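Ribonucleoside-diphosphate reductase (Pseudomonas aeruginosa, PDB 5IM3) probably reduces ribonucleoside diphosphates to the deoxyribonucleotides needed for DNA synthesis, and binds dATP in the first of its two ATP cones and at a separate allosteric site. Local coordinates at residues 490-504 / 520-532. Sequence-based numbering, arbitrary orientation.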
ATOM      1  N   LEU A 490      32.796 -14.622 -13.340  1.00 51.34           N
ATOM      2  CA  LEU A 490      32.755 -13.428 -14.173  1.00 51.41           C
ATOM      3  C   LEU A 490      31.457 -12.659 -13.972  1.00 49.75           C
ATOM      4  O   LEU A 490      31.453 -11.424 -13.989  1.00 51.85           O
ATOM      5  CB  LEU A 490      32.929 -13.809 -15.643  1.00 51.52           C
ATOM      6  CG  LEU A 490      33.058 -12.655 -16.636  1.00 52.13           C
ATOM      7  CD1 LEU A 490      34.301 -11.833 -16.350  1.00 53.33           C
ATOM      8  CD2 LEU A 490      33.093 -13.191 -18.053  1.00 53.22           C
ATOM      9  N   PHE A 491      30.343 -13.368 -13.776  1.00 49.60           N
ATOM     10  CA  PHE A 491      29.078 -12.681 -13.537  1.00 50.43           C
ATOM     11  C   PHE A 491      29.150 -11.843 -12.268  1.00 51.15           C
ATOM     12  O   PHE A 491      28.765 -10.669 -12.262  1.00 52.37           O
ATOM     13  CB  PHE A 491      27.928 -13.682 -13.453  1.00 47.66           C
ATOM     14  CG  PHE A 491      26.624 -13.059 -13.033  1.00 47.08           C
ATOM     15  CD1 PHE A 491      25.870 -12.320 -13.932  1.00 47.14           C
ATOM     16  CD2 PHE A 491      26.158 -13.200 -11.737  1.00 47.32           C
ATOM     17  CE1 PHE A 491      24.674 -11.739 -13.545  1.00 46.32           C
ATOM     18  CE2 PHE A 491      24.962 -12.619 -11.345  1.00 47.11           C
ATOM     19  CZ  PHE A 491      24.219 -11.890 -12.252  1.00 45.23           C
ATOM     20  N   MET A 492      29.642 -12.435 -11.176  1.00 52.60           N
ATOM     21  CA  MET A 492      29.801 -11.681  -9.939  1.00 56.27           C
ATOM     22  C   MET A 492      30.758 -10.511 -10.128  1.00 59.20           C
ATOM     23  O   MET A 492      30.547  -9.430  -9.567  1.00 60.82           O
ATOM     24  CB  MET A 492      30.296 -12.600  -8.823  1.00 56.22           C
ATOM     25  CG  MET A 492      29.373 -13.771  -8.513  1.00 55.15           C
ATOM     26  SD  MET A 492      27.717 -13.277  -8.004  1.00 54.24           S
ATOM     27  CE  MET A 492      28.079 -12.282  -6.553  1.00 57.67           C
ATOM     28  N   LYS A 493      31.824 -10.709 -10.910  1.00 60.15           N
ATOM     29  CA  LYS A 493      32.717  -9.600 -11.229  1.00 62.20           C
ATOM     30  C   LYS A 493      31.957  -8.457 -11.892  1.00 60.79           C
ATOM     31  O   LYS A 493      32.185  -7.284 -11.578  1.00 62.06           O
ATOM     32  CB  LYS A 493      33.853 -10.076 -12.136  1.00 63.54           C
ATOM     33  CG  LYS A 493      34.890 -10.955 -11.455  1.00 63.69           C
ATOM     34  CD  LYS A 493      36.026 -11.283 -12.417  1.00 66.06           C
ATOM     35  CE  LYS A 493      37.121 -12.107 -11.756  1.00 67.21           C
ATOM     36  NZ  LYS A 493      38.237 -12.404 -12.699  1.00 67.11           N
ATOM     37  N   ARG A 494      31.049  -8.784 -12.816  1.00 59.01           N
ATOM     38  CA  ARG A 494      30.274  -7.748 -13.489  1.00 59.83           C
ATOM     39  C   ARG A 494      29.284  -7.084 -12.538  1.00 59.17           C
ATOM     40  O   ARG A 494      28.970  -5.900 -12.699  1.00 58.60           O
ATOM     41  CB  ARG A 494      29.545  -8.343 -14.696  1.00 59.24           C
ATOM     42  CG  ARG A 494      30.471  -8.905 -15.771  1.00 58.37           C
ATOM     43  CD  ARG A 494      31.145  -7.802 -16.579  1.00 60.02           C
ATOM     44  NE  ARG A 494      32.106  -8.335 -17.546  1.00 59.97           N
ATOM     45  CZ  ARG A 494      31.788  -8.787 -18.756  1.00 58.56           C
ATOM     46  NH1 ARG A 494      30.525  -8.784 -19.166  1.00 58.16           N
ATOM     47  NH2 ARG A 494      32.735  -9.250 -19.560  1.00 58.19           N
ATOM     48  N   VAL A 495      28.788  -7.821 -11.543  1.00 59.64           N
ATOM     49  CA  VAL A 495      27.941  -7.213 -10.520  1.00 59.21           C
ATOM     50  C   VAL A 495      28.751  -6.225  -9.688  1.00 60.02           C
ATOM     51  O   VAL A 495      28.357  -5.066  -9.507  1.00 59.78           O
ATOM     52  CB  VAL A 495      27.303  -8.302  -9.638  1.00 58.44           C
ATOM     53  CG1 VAL A 495      26.560  -7.677  -8.458  1.00 58.12           C
ATOM     54  CG2 VAL A 495      26.359  -9.175 -10.461  1.00 54.86           C
ATOM     55  N   PHE A 496      29.898  -6.672  -9.171  1.00 58.45           N
ATOM     56  CA  PHE A 496      30.745  -5.802  -8.362  1.00 61.79           C
ATOM     57  C   PHE A 496      31.144  -4.542  -9.116  1.00 63.50           C
ATOM     58  O   PHE A 496      31.285  -3.475  -8.507  1.00 66.37           O
ATOM     59  CB  PHE A 496      31.995  -6.562  -7.916  1.00 60.39           C
ATOM     60  CG  PHE A 496      31.798  -7.392  -6.677  1.00 59.64           C
ATOM     61  CD1 PHE A 496      30.763  -8.310  -6.595  1.00 58.63           C
ATOM     62  CD2 PHE A 496      32.663  -7.270  -5.602  1.00 59.76           C
ATOM     63  CE1 PHE A 496      30.585  -9.076  -5.456  1.00 58.23           C
ATOM     64  CE2 PHE A 496      32.492  -8.034  -4.465  1.00 59.46           C
ATOM     65  CZ  PHE A 496      31.453  -8.937  -4.390  1.00 58.18           C
ATOM     66  N   ASP A 497      31.328  -4.641 -10.432  1.00 65.32           N
ATOM     67  CA  ASP A 497      31.819  -3.538 -11.246  1.00 68.63           C
ATOM     68  C   ASP A 497      30.718  -2.852 -12.048  1.00 68.18           C
ATOM     69  O   ASP A 497      31.022  -2.011 -12.901  1.00 70.53           O
ATOM     70  CB  ASP A 497      32.914  -4.041 -12.192  1.00 69.83           C
ATOM     71  CG  ASP A 497      34.062  -4.702 -11.454  1.00 70.15           C
ATOM     72  OD1 ASP A 497      34.303  -4.353 -10.281  1.00 71.61           O
ATOM     73  OD2 ASP A 497      34.730  -5.571 -12.050  1.00 70.69           O
ATOM     74  N   ASP A 498      29.452  -3.187 -11.799  1.00 69.44           N
ATOM     75  CA  ASP A 498      28.327  -2.583 -12.512  1.00 70.52           C
ATOM     76  C   ASP A 498      28.482  -2.749 -14.024  1.00 69.89           C
ATOM     77  O   ASP A 498      28.185  -1.840 -14.802  1.00 71.25           O
ATOM     78  CB  ASP A 498      28.172  -1.105 -12.141  1.00 72.61           C
ATOM     79  CG  ASP A 498      26.860  -0.512 -12.623  1.00 72.74           C
ATOM     80  OD1 ASP A 498      25.875  -1.268 -12.755  1.00 69.16           O
ATOM     81  OD2 ASP A 498      26.814   0.716 -12.863  1.00 74.66           O
ATOM     82  N   GLY A 499      28.954  -3.925 -14.443  1.00 61.85           N
ATOM     83  CA  GLY A 499      29.150  -4.214 -15.847  1.00 60.24           C
ATOM     84  C   GLY A 499      27.932  -4.859 -16.485  1.00 58.41           C
ATOM     85  O   GLY A 499      26.909  -5.112 -15.848  1.00 57.84           O
ATOM     86  N   SER A 500      28.060  -5.129 -17.780  1.00 63.58           N
ATOM     87  CA  SER A 500      27.000  -5.758 -18.547  1.00 63.56           C
ATOM     88  C   SER A 500      27.168  -7.278 -18.533  1.00 59.19           C
ATOM     89  O   SER A 500      28.139  -7.820 -17.998  1.00 58.64           O
ATOM     90  CB  SER A 500      26.995  -5.222 -19.976  1.00 65.30           C
ATOM     91  OG  SER A 500      28.216  -5.533 -20.626  1.00 67.27           O
ATOM     92  N   TRP A 501      26.212  -7.974 -19.140  1.00 54.49           N
ATOM     93  CA  TRP A 501      26.185  -9.431 -19.123  1.00 51.39           C
ATOM     94  C   TRP A 501      25.355  -9.901 -20.306  1.00 50.37           C
ATOM     95  O   TRP A 501      24.221  -9.446 -20.484  1.00 50.13           O
ATOM     96  CB  TRP A 501      25.601  -9.943 -17.799  1.00 49.03           C
ATOM     97  CG  TRP A 501      25.578 -11.434 -17.648  1.00 48.12           C
ATOM     98  CD1 TRP A 501      24.475 -12.238 -17.629  1.00 46.20           C
ATOM     99  CD2 TRP A 501      26.708 -12.301 -17.486  1.00 47.35           C
ATOM    100  NE1 TRP A 501      24.849 -13.550 -17.465  1.00 46.92           N
ATOM    101  CE2 TRP A 501      26.214 -13.616 -17.375  1.00 46.67           C
ATOM    102  CE3 TRP A 501      28.089 -12.094 -17.424  1.00 48.90           C
ATOM    103  CZ2 TRP A 501      27.051 -14.718 -17.206  1.00 48.08           C
ATOM    104  CZ3 TRP A 501      28.921 -13.193 -17.256  1.00 49.57           C
ATOM    105  CH2 TRP A 501      28.398 -14.486 -17.150  1.00 47.90           C
ATOM    106  N   THR A 502      25.918 -10.798 -21.111  1.00 48.25           N
ATOM    107  CA  THR A 502      25.285 -11.252 -22.343  1.00 48.59           C
ATOM    108  C   THR A 502      24.797 -12.686 -22.185  1.00 47.23           C
ATOM    109  O   THR A 502      25.536 -13.552 -21.705  1.00 48.07           O
ATOM    110  CB  THR A 502      26.254 -11.156 -23.525  1.00 48.97           C
ATOM    111  OG1 THR A 502      26.711  -9.805 -23.661  1.00 49.78           O
ATOM    112  CG2 THR A 502      25.570 -11.585 -24.817  1.00 50.24           C
ATOM    113  N   LEU A 503      23.557 -12.931 -22.594  1.00 46.32           N
ATOM    114  CA  LEU A 503      22.974 -14.262 -22.576  1.00 45.86           C
ATOM    115  C   LEU A 503      23.134 -14.917 -23.943  1.00 48.21           C
ATOM    116  O   LEU A 503      22.937 -14.273 -24.979  1.00 49.51           O
ATOM    117  CB  LEU A 503      21.492 -14.204 -22.190  1.00 46.75           C
ATOM    118  CG  LEU A 503      21.152 -13.365 -20.954  1.00 47.72           C
ATOM    119  CD1 LEU A 503      19.671 -13.468 -20.619  1.00 46.69           C
ATOM    120  CD2 LEU A 503      21.999 -13.784 -19.765  1.00 46.40           C
ATOM    121  N   PHE A 504      23.502 -16.197 -23.936  1.00 43.92           N
ATOM    122  CA  PHE A 504      23.719 -16.969 -25.150  1.00 43.56           C
ATOM    123  C   PHE A 504      22.948 -18.277 -25.066  1.00 42.54           C
ATOM    124  O   PHE A 504      22.633 -18.770 -23.979  1.00 43.11           O
ATOM    125  CB  PHE A 504      25.202 -17.308 -25.371  1.00 44.18           C
ATOM    126  CG  PHE A 504      26.103 -16.115 -25.482  1.00 45.23           C
ATOM    127  CD1 PHE A 504      26.192 -15.403 -26.666  1.00 47.01           C
ATOM    128  CD2 PHE A 504      26.893 -15.728 -24.413  1.00 46.97           C
ATOM    129  CE1 PHE A 504      27.036 -14.316 -26.772  1.00 47.76           C
ATOM    130  CE2 PHE A 504      27.735 -14.638 -24.512  1.00 46.72           C
ATOM    131  CZ  PHE A 504      27.811 -13.935 -25.694  1.00 48.95           C
ATOM    132  N   PHE A 520      37.501 -19.653 -19.112  1.00 52.88           N
ATOM    133  CA  PHE A 520      36.119 -19.283 -19.400  1.00 53.30           C
ATOM    134  C   PHE A 520      35.994 -17.794 -19.686  1.00 52.35           C
ATOM    135  O   PHE A 520      35.312 -17.395 -20.636  1.00 52.07           O
ATOM    136  CB  PHE A 520      35.207 -19.669 -18.236  1.00 50.89           C
ATOM    137  CG  PHE A 520      33.830 -19.065 -18.325  1.00 50.52           C
ATOM    138  CD1 PHE A 520      32.819 -19.711 -19.017  1.00 52.76           C
ATOM    139  CD2 PHE A 520      33.550 -17.845 -17.727  1.00 50.19           C
ATOM    140  CE1 PHE A 520      31.554 -19.154 -19.105  1.00 49.77           C
ATOM    141  CE2 PHE A 520      32.289 -17.288 -17.815  1.00 50.15           C
ATOM    142  CZ  PHE A 520      31.290 -17.945 -18.505  1.00 48.74           C
ATOM    143  N   GLU A 521      36.646 -16.957 -18.876  1.00 50.41           N
ATOM    144  CA  GLU A 521      36.455 -15.516 -18.990  1.00 54.90           C
ATOM    145  C   GLU A 521      37.016 -14.985 -20.300  1.00 54.96           C
ATOM    146  O   GLU A 521      36.436 -14.076 -20.905  1.00 52.13           O
ATOM    147  CB  GLU A 521      37.101 -14.814 -17.795  1.00 57.34           C
ATOM    148  CG  GLU A 521      36.542 -15.277 -16.458  1.00 58.10           C
ATOM    149  CD  GLU A 521      36.938 -14.377 -15.303  1.00 60.88           C
ATOM    150  OE1 GLU A 521      37.619 -13.357 -15.540  1.00 62.21           O
ATOM    151  OE2 GLU A 521      36.565 -14.695 -14.153  1.00 61.24           O
ATOM    152  N   GLU A 522      38.144 -15.536 -20.753  1.00 63.04           N
ATOM    153  CA  GLU A 522      38.676 -15.164 -22.060  1.00 64.66           C
ATOM    154  C   GLU A 522      37.726 -15.587 -23.172  1.00 61.71           C
ATOM    155  O   GLU A 522      37.374 -14.785 -24.048  1.00 59.68           O
ATOM    156  CB  GLU A 522      40.056 -15.795 -22.258  1.00 69.67           C
ATOM    157  CG  GLU A 522      40.586 -15.700 -23.685  1.00 75.52           C
ATOM    158  CD  GLU A 522      41.972 -16.286 -23.834  1.00 79.65           C
ATOM    159  OE1 GLU A 522      42.626 -16.537 -22.798  1.00 80.64           O
ATOM    160  OE2 GLU A 522      42.402 -16.499 -24.989  1.00 81.41           O
ATOM    161  N   ARG A 523      37.298 -16.850 -23.154  1.00 55.41           N
ATOM    162  CA  ARG A 523      36.411 -17.343 -24.200  1.00 53.80           C
ATOM    163  C   ARG A 523      35.064 -16.636 -24.154  1.00 52.20           C
ATOM    164  O   ARG A 523      34.465 -16.360 -25.198  1.00 51.46           O
ATOM    165  CB  ARG A 523      36.236 -18.858 -24.065  1.00 51.77           C
ATOM    166  CG  ARG A 523      35.535 -19.527 -25.246  1.00 49.12           C
ATOM    167  CD  ARG A 523      36.310 -19.339 -26.536  1.00 49.80           C
ATOM    168  NE  ARG A 523      35.706 -20.057 -27.652  1.00 49.01           N
ATOM    169  CZ  ARG A 523      36.078 -19.908 -28.919  1.00 50.36           C
ATOM    170  NH1 ARG A 523      37.056 -19.067 -29.229  1.00 50.96           N
ATOM    171  NH2 ARG A 523      35.476 -20.603 -29.878  1.00 51.46           N
ATOM    172  N   TYR A 524      34.575 -16.326 -22.951  1.00 53.11           N
ATOM    173  CA  TYR A 524      33.298 -15.632 -22.834  1.00 51.74           C
ATOM    174  C   TYR A 524      33.385 -14.218 -23.392  1.00 51.90           C
ATOM    175  O   TYR A 524      32.462 -13.756 -24.070  1.00 51.63           O
ATOM    176  CB  TYR A 524      32.842 -15.592 -21.377  1.00 50.18           C
ATOM    177  CG  TYR A 524      31.532 -14.863 -21.197  1.00 50.35           C
ATOM    178  CD1 TYR A 524      30.329 -15.553 -21.192  1.00 48.48           C
ATOM    179  CD2 TYR A 524      31.496 -13.480 -21.046  1.00 49.54           C
ATOM    180  CE1 TYR A 524      29.129 -14.888 -21.036  1.00 49.15           C
ATOM    181  CE2 TYR A 524      30.304 -12.810 -20.893  1.00 49.72           C
ATOM    182  CZ  TYR A 524      29.122 -13.517 -20.888  1.00 48.97           C
ATOM    183  OH  TYR A 524      27.931 -12.848 -20.730  1.00 48.76           O
ATOM    184  N   GLU A 525      34.472 -13.504 -23.092  1.00 53.35           N
ATOM    185  CA  GLU A 525      34.637 -12.162 -23.634  1.00 57.32           C
ATOM    186  C   GLU A 525      34.818 -12.193 -25.148  1.00 54.80           C
ATOM    187  O   GLU A 525      34.416 -11.250 -25.837  1.00 51.78           O
ATOM    188  CB  GLU A 525      35.817 -11.467 -22.952  1.00 61.95           C
ATOM    189  CG  GLU A 525      35.540 -11.083 -21.500  1.00 66.91           C
ATOM    190  CD  GLU A 525      36.735 -10.448 -20.811  1.00 70.25           C
ATOM    191  OE1 GLU A 525      37.833 -10.431 -21.406  1.00 72.30           O
ATOM    192  OE2 GLU A 525      36.572  -9.962 -19.671  1.00 71.75           O
ATOM    193  N   TYR A 526      35.402 -13.271 -25.679  1.00 53.96           N
ATOM    194  CA  TYR A 526      35.491 -13.435 -27.126  1.00 53.71           C
ATOM    195  C   TYR A 526      34.103 -13.539 -27.746  1.00 51.60           C
ATOM    196  O   TYR A 526      33.796 -12.861 -28.732  1.00 48.71           O
ATOM    197  CB  TYR A 526      36.333 -14.671 -27.455  1.00 54.08           C
ATOM    198  CG  TYR A 526      36.234 -15.151 -28.886  1.00 54.56           C
ATOM    199  CD1 TYR A 526      37.064 -14.638 -29.875  1.00 56.45           C
ATOM    200  CD2 TYR A 526      35.318 -16.132 -29.244  1.00 53.91           C
ATOM    201  CE1 TYR A 526      36.978 -15.081 -31.184  1.00 57.01           C
ATOM    202  CE2 TYR A 526      35.225 -16.582 -30.549  1.00 54.63           C
ATOM    203  CZ  TYR A 526      36.059 -16.055 -31.513  1.00 56.14           C
ATOM    204  OH  TYR A 526      35.968 -16.504 -32.812  1.00 57.28           O
ATOM    205  N   TYR A 527      33.242 -14.384 -27.173  1.00 52.88           N
ATOM    206  CA  TYR A 527      31.872 -14.483 -27.662  1.00 53.21           C
ATOM    207  C   TYR A 527      31.114 -13.181 -27.452  1.00 55.11           C
ATOM    208  O   TYR A 527      30.278 -12.808 -28.284  1.00 54.48           O
ATOM    209  CB  TYR A 527      31.147 -15.639 -26.967  1.00 51.22           C
ATOM    210  CG  TYR A 527      31.559 -17.011 -27.457  1.00 52.27           C
ATOM    211  CD1 TYR A 527      31.668 -17.284 -28.816  1.00 51.31           C
ATOM    212  CD2 TYR A 527      31.847 -18.034 -26.561  1.00 51.03           C
ATOM    213  CE1 TYR A 527      32.044 -18.529 -29.266  1.00 50.34           C
ATOM    214  CE2 TYR A 527      32.225 -19.286 -27.005  1.00 50.29           C
ATOM    215  CZ  TYR A 527      32.321 -19.528 -28.359  1.00 50.88           C
ATOM    216  OH  TYR A 527      32.698 -20.771 -28.805  1.00 50.72           O
ATOM    217  N   GLU A 528      31.394 -12.478 -26.353  1.00 56.29           N
ATOM    218  CA  GLU A 528      30.733 -11.205 -26.089  1.00 57.69           C
ATOM    219  C   GLU A 528      31.058 -10.191 -27.179  1.00 56.13           C
ATOM    220  O   GLU A 528      30.167  -9.508 -27.695  1.00 53.70           O
ATOM    221  CB  GLU A 528      31.154 -10.679 -24.713  1.00 61.76           C
ATOM    222  CG  GLU A 528      30.005 -10.219 -23.831  1.00 63.21           C
ATOM    223  CD  GLU A 528      30.482  -9.631 -22.511  1.00 65.77           C
ATOM    224  OE1 GLU A 528      31.691  -9.733 -22.213  1.00 65.93           O
ATOM    225  OE2 GLU A 528      29.646  -9.062 -21.776  1.00 66.13           O
ATOM    226  N   ALA A 529      32.339 -10.082 -27.543  1.00 53.21           N
ATOM    227  CA  ALA A 529      32.740  -9.161 -28.601  1.00 54.07           C
ATOM    228  C   ALA A 529      32.130  -9.563 -29.937  1.00 56.67           C
ATOM    229  O   ALA A 529      31.784  -8.706 -30.759  1.00 56.14           O
ATOM    230  CB  ALA A 529      34.264  -9.117 -28.701  1.00 54.73           C
ATOM    231  N   LEU A 530      31.992 -10.867 -30.171  1.00 65.17           N
ATOM    232  CA  LEU A 530      31.396 -11.350 -31.411  1.00 66.57           C
ATOM    233  C   LEU A 530      29.956 -10.875 -31.546  1.00 66.62           C
ATOM    234  O   LEU A 530      29.545 -10.386 -32.604  1.00 66.78           O
ATOM    235  CB  LEU A 530      31.463 -12.878 -31.449  1.00 67.04           C
ATOM    236  CG  LEU A 530      32.052 -13.544 -32.688  1.00 70.44           C
ATOM    237  CD1 LEU A 530      33.488 -13.111 -32.935  1.00 72.40           C
ATOM    238  CD2 LEU A 530      31.977 -15.048 -32.502  1.00 69.74           C
ATOM    239  N   ALA A 531      29.169 -11.013 -30.475  1.00 62.03           N
ATOM    240  CA  ALA A 531      27.769 -10.611 -30.526  1.00 61.94           C
ATOM    241  C   ALA A 531      27.622  -9.108 -30.722  1.00 64.63           C
ATOM    242  O   ALA A 531      26.689  -8.661 -31.397  1.00 63.49           O
ATOM    243  CB  ALA A 531      27.052 -11.044 -29.248  1.00 60.55           C
ATOM    244  N   SER A 532      28.526  -8.314 -30.143  1.00 68.67           N
ATOM    245  CA  SER A 532      28.459  -6.866 -30.308  1.00 72.60           C
ATOM    246  C   SER A 532      28.761  -6.436 -31.738  1.00 74.93           C
ATOM    247  O   SER A 532      28.388  -5.324 -32.125  1.00 77.22           O
ATOM    248  CB  SER A 532      29.426  -6.180 -29.340  1.00 72.94           C
ATOM    249  OG  SER A 532      30.773  -6.377 -29.732  1.00 74.21           O
TER
HETATM  250  O   HOH W   1      34.257 -16.971 -14.533  1.00 51.88           O
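W501, F504 and Y524 form an aromatic cluster where helix 520-532 packs on strand 500-504, within the barrel domain of the reductase. The Y524 ring lies on one face of W501 as an offset stack, planes 14° apart. F491 CD1 covers the opposite face of the indole. F504 turns its edge to the face of Y524 in an offset edge-to-face contact, centroids 5.7 Å apart. Y524 has CG anti to its backbone N (chi1 179°), which carries the ring from the helix to the strand. There Y524 OH donates to T502 O at 2.7 Å, in the carbonyl plane and on a lone pair. L490 CD2 packs 3.4 Å from Y524 CD2.

The strand pairs antiparallel with strand 539-543 in a two-stranded sheet, and it crosses helix 520-532 at 84°. R494 meets E528 end-on, with the two flat groups nearly coplanar. R494 NH1 reaches E528 OE2 at 2.8 Å, and R494 NH2 reaches E528 OE1 at 2.9 Å. R494 NH1 also donates to S500 O, which further fixes the guanidinium's rotation. K493 NZ forms a salt bridge to E521 OE1 at 3.1 Å. A water joins L490 N to E521 OE2.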